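Local coordinates for uncharacterized lipoprotein GfcB (Escherichia coli K12, PDB 2IN5), which is of unknown function but, as a lipoprotein of the group 4 capsule family, is probably membrane-anchored and may take part in capsule polysaccharide production or export, at residues Leu32-Met37 / Phe48-Tyr53. Sequence-based numbering, arbitrary orientation.
Sequences LPYSTM and FVVLGY
Thr36 meets the ring of Phe48 obliquely, its CB 3.4 Å from CZ of Phe48, and both OG1 and CG2 also touch that end of the ring. The ring reaches this far because CG of Phe48 stands anti to its own backbone N (chi1 -163°). Leu32 points back at Phe48, and its CD1 arrives at the ring's edge, near its plane, 3.9 Å from Phe48 CZ, so a long aliphatic side chain and a beta-branched one meet at the outer end of one aromatic. Next along the same face, CG2 of Val50 meets Tyr34 CD1 and CE1 obliquely, 3.3 Å from Tyr34 CD1, where a compact branched residue suits the tight approach. Met37 and Val49 occupy the opposite face, the flexible selenomethionine chain lying beside the valine, and both pack on Trp61. Between the faces, the amides of Val49 and Met37 each donate to the other's carbonyl, and Leu51 N bonds Ser35 O at 3.0 Å. Ser35 CB rests on Leu51 CD2, while its OG is hydrogen-bonded to the backbone N of Gln6 of the second subunit. This is the pairing of an antiparallel beta hairpin, strands 36-41 and 47-55, whose second strand runs into a classic beta bulge where Gly52 and Tyr53 both face Lys60 of strand 58-62.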
loop_
_atom_site.group_PDB
_atom_site.type_symbol
_atom_site.label_atom_id
_atom_site.label_comp_id
_atom_site.label_asym_id
_atom_site.label_seq_id
_atom_site.Cartn_x
_atom_site.Cartn_y
_atom_site.Cartn_z
ATOM N N LEU A 32 -19.905 4.523 -8.140
ATOM C CA LEU A 32 -18.457 4.399 -7.989
ATOM C C LEU A 32 -18.110 2.911 -8.013
ATOM O O LEU A 32 -18.680 2.111 -7.269
ATOM C CB LEU A 32 -17.979 5.054 -6.696
ATOM C CG LEU A 32 -18.037 6.589 -6.729
ATOM C CD1 LEU A 32 -17.525 7.138 -5.420
ATOM C CD2 LEU A 32 -17.207 7.136 -7.881
ATOM N N PRO A 33 -17.173 2.526 -8.892
ATOM C CA PRO A 33 -16.733 1.138 -9.052
ATOM C C PRO A 33 -15.990 0.544 -7.853
ATOM O O PRO A 33 -15.989 -0.674 -7.664
ATOM C CB PRO A 33 -15.886 1.198 -10.318
ATOM C CG PRO A 33 -15.267 2.554 -10.230
ATOM C CD PRO A 33 -16.391 3.439 -9.745
ATOM N N TYR A 34 -15.392 1.405 -7.035
ATOM C CA TYR A 34 -14.642 0.971 -5.859
ATOM C C TYR A 34 -15.295 1.328 -4.534
ATOM O O TYR A 34 -16.184 2.173 -4.470
ATOM C CB TYR A 34 -13.229 1.557 -5.904
ATOM C CG TYR A 34 -13.193 2.983 -6.395
ATOM C CD1 TYR A 34 -13.613 4.037 -5.584
ATOM C CD2 TYR A 34 -12.783 3.274 -7.696
ATOM C CE1 TYR A 34 -13.626 5.346 -6.065
ATOM C CE2 TYR A 34 -12.793 4.572 -8.181
ATOM C CZ TYR A 34 -13.215 5.600 -7.366
ATOM O OH TYR A 34 -13.226 6.884 -7.860
ATOM N N SER A 35 -14.827 0.670 -3.479
ATOM C CA SER A 35 -15.326 0.866 -2.128
ATOM C C SER A 35 -15.030 2.255 -1.577
ATOM O O SER A 35 -13.988 2.843 -1.853
ATOM C CB SER A 35 -14.739 -0.211 -1.209
ATOM O OG SER A 35 -15.119 -1.503 -1.654
ATOM N N THR A 36 -15.967 2.780 -0.801
ATOM C CA THR A 36 -15.805 4.101 -0.225
ATOM C C THR A 36 -16.356 4.077 1.182
ATOM O O THR A 36 -16.983 3.106 1.585
ATOM C CB THR A 36 -16.518 5.180 -1.079
ATOM O OG1 THR A 36 -17.909 4.861 -1.209
ATOM C CG2 THR A 36 -15.897 5.244 -2.470
HETATM N N MSE A 37 -16.131 5.151 1.923
HETATM C CA MSE A 37 -16.557 5.213 3.308
HETATM C C MSE A 37 -16.789 6.654 3.823
HETATM O O MSE A 37 -16.210 7.619 3.311
HETATM C CB MSE A 37 -15.466 4.530 4.137
HETATM C CG MSE A 37 -15.601 4.650 5.636
HETATM SE SE MSE A 37 -13.884 5.070 6.451
HETATM C CE MSE A 37 -12.939 3.442 6.008
ATOM N N PHE A 48 -15.546 12.153 3.141
ATOM C CA PHE A 48 -15.564 11.056 2.189
ATOM C C PHE A 48 -14.162 10.486 2.003
ATOM O O PHE A 48 -13.217 11.224 1.727
ATOM C CB PHE A 48 -16.096 11.549 0.848
ATOM C CG PHE A 48 -16.523 10.451 -0.071
ATOM C CD1 PHE A 48 -17.603 9.642 0.260
ATOM C CD2 PHE A 48 -15.850 10.217 -1.259
ATOM C CE1 PHE A 48 -18.010 8.611 -0.582
ATOM C CE2 PHE A 48 -16.245 9.190 -2.110
ATOM C CZ PHE A 48 -17.330 8.386 -1.768
ATOM N N VAL A 49 -14.038 9.168 2.148
ATOM C CA VAL A 49 -12.759 8.473 2.011
ATOM C C VAL A 49 -12.910 7.343 0.981
ATOM O O VAL A 49 -13.971 6.744 0.865
ATOM C CB VAL A 49 -12.325 7.899 3.388
ATOM C CG1 VAL A 49 -11.039 7.127 3.257
ATOM C CG2 VAL A 49 -12.155 9.028 4.390
ATOM N N VAL A 50 -11.856 7.056 0.229
ATOM C CA VAL A 50 -11.922 6.018 -0.786
ATOM C C VAL A 50 -10.920 4.892 -0.487
ATOM O O VAL A 50 -9.903 5.126 0.164
ATOM C CB VAL A 50 -11.641 6.638 -2.189
ATOM C CG1 VAL A 50 -10.246 7.228 -2.228
ATOM C CG2 VAL A 50 -11.795 5.604 -3.272
ATOM N N LEU A 51 -11.208 3.669 -0.939
ATOM C CA LEU A 51 -10.296 2.550 -0.700
ATOM C C LEU A 51 -9.282 2.541 -1.810
ATOM O O LEU A 51 -9.592 2.197 -2.952
ATOM C CB LEU A 51 -11.038 1.204 -0.667
ATOM C CG LEU A 51 -10.203 -0.092 -0.588
ATOM C CD1 LEU A 51 -9.287 -0.084 0.642
ATOM C CD2 LEU A 51 -11.151 -1.283 -0.530
ATOM N N GLY A 52 -8.059 2.928 -1.470
ATOM C CA GLY A 52 -7.004 2.971 -2.459
ATOM C C GLY A 52 -6.444 1.605 -2.805
ATOM O O GLY A 52 -6.318 1.274 -3.978
ATOM N N TYR A 53 -6.115 0.803 -1.798
ATOM C CA TYR A 53 -5.541 -0.507 -2.071
ATOM C C TYR A 53 -5.513 -1.416 -0.863
ATOM O O TYR A 53 -5.722 -0.972 0.267
ATOM C CB TYR A 53 -4.128 -0.335 -2.623
ATOM C CG TYR A 53 -3.308 0.689 -1.865
ATOM C CD1 TYR A 53 -2.627 0.347 -0.696
ATOM C CD2 TYR A 53 -3.229 2.008 -2.308
ATOM C CE1 TYR A 53 -1.888 1.295 0.010
ATOM C CE2 TYR A 53 -2.496 2.961 -1.608
ATOM C CZ TYR A 53 -1.828 2.600 -0.455
ATOM O OH TYR A 53 -1.089 3.546 0.217
#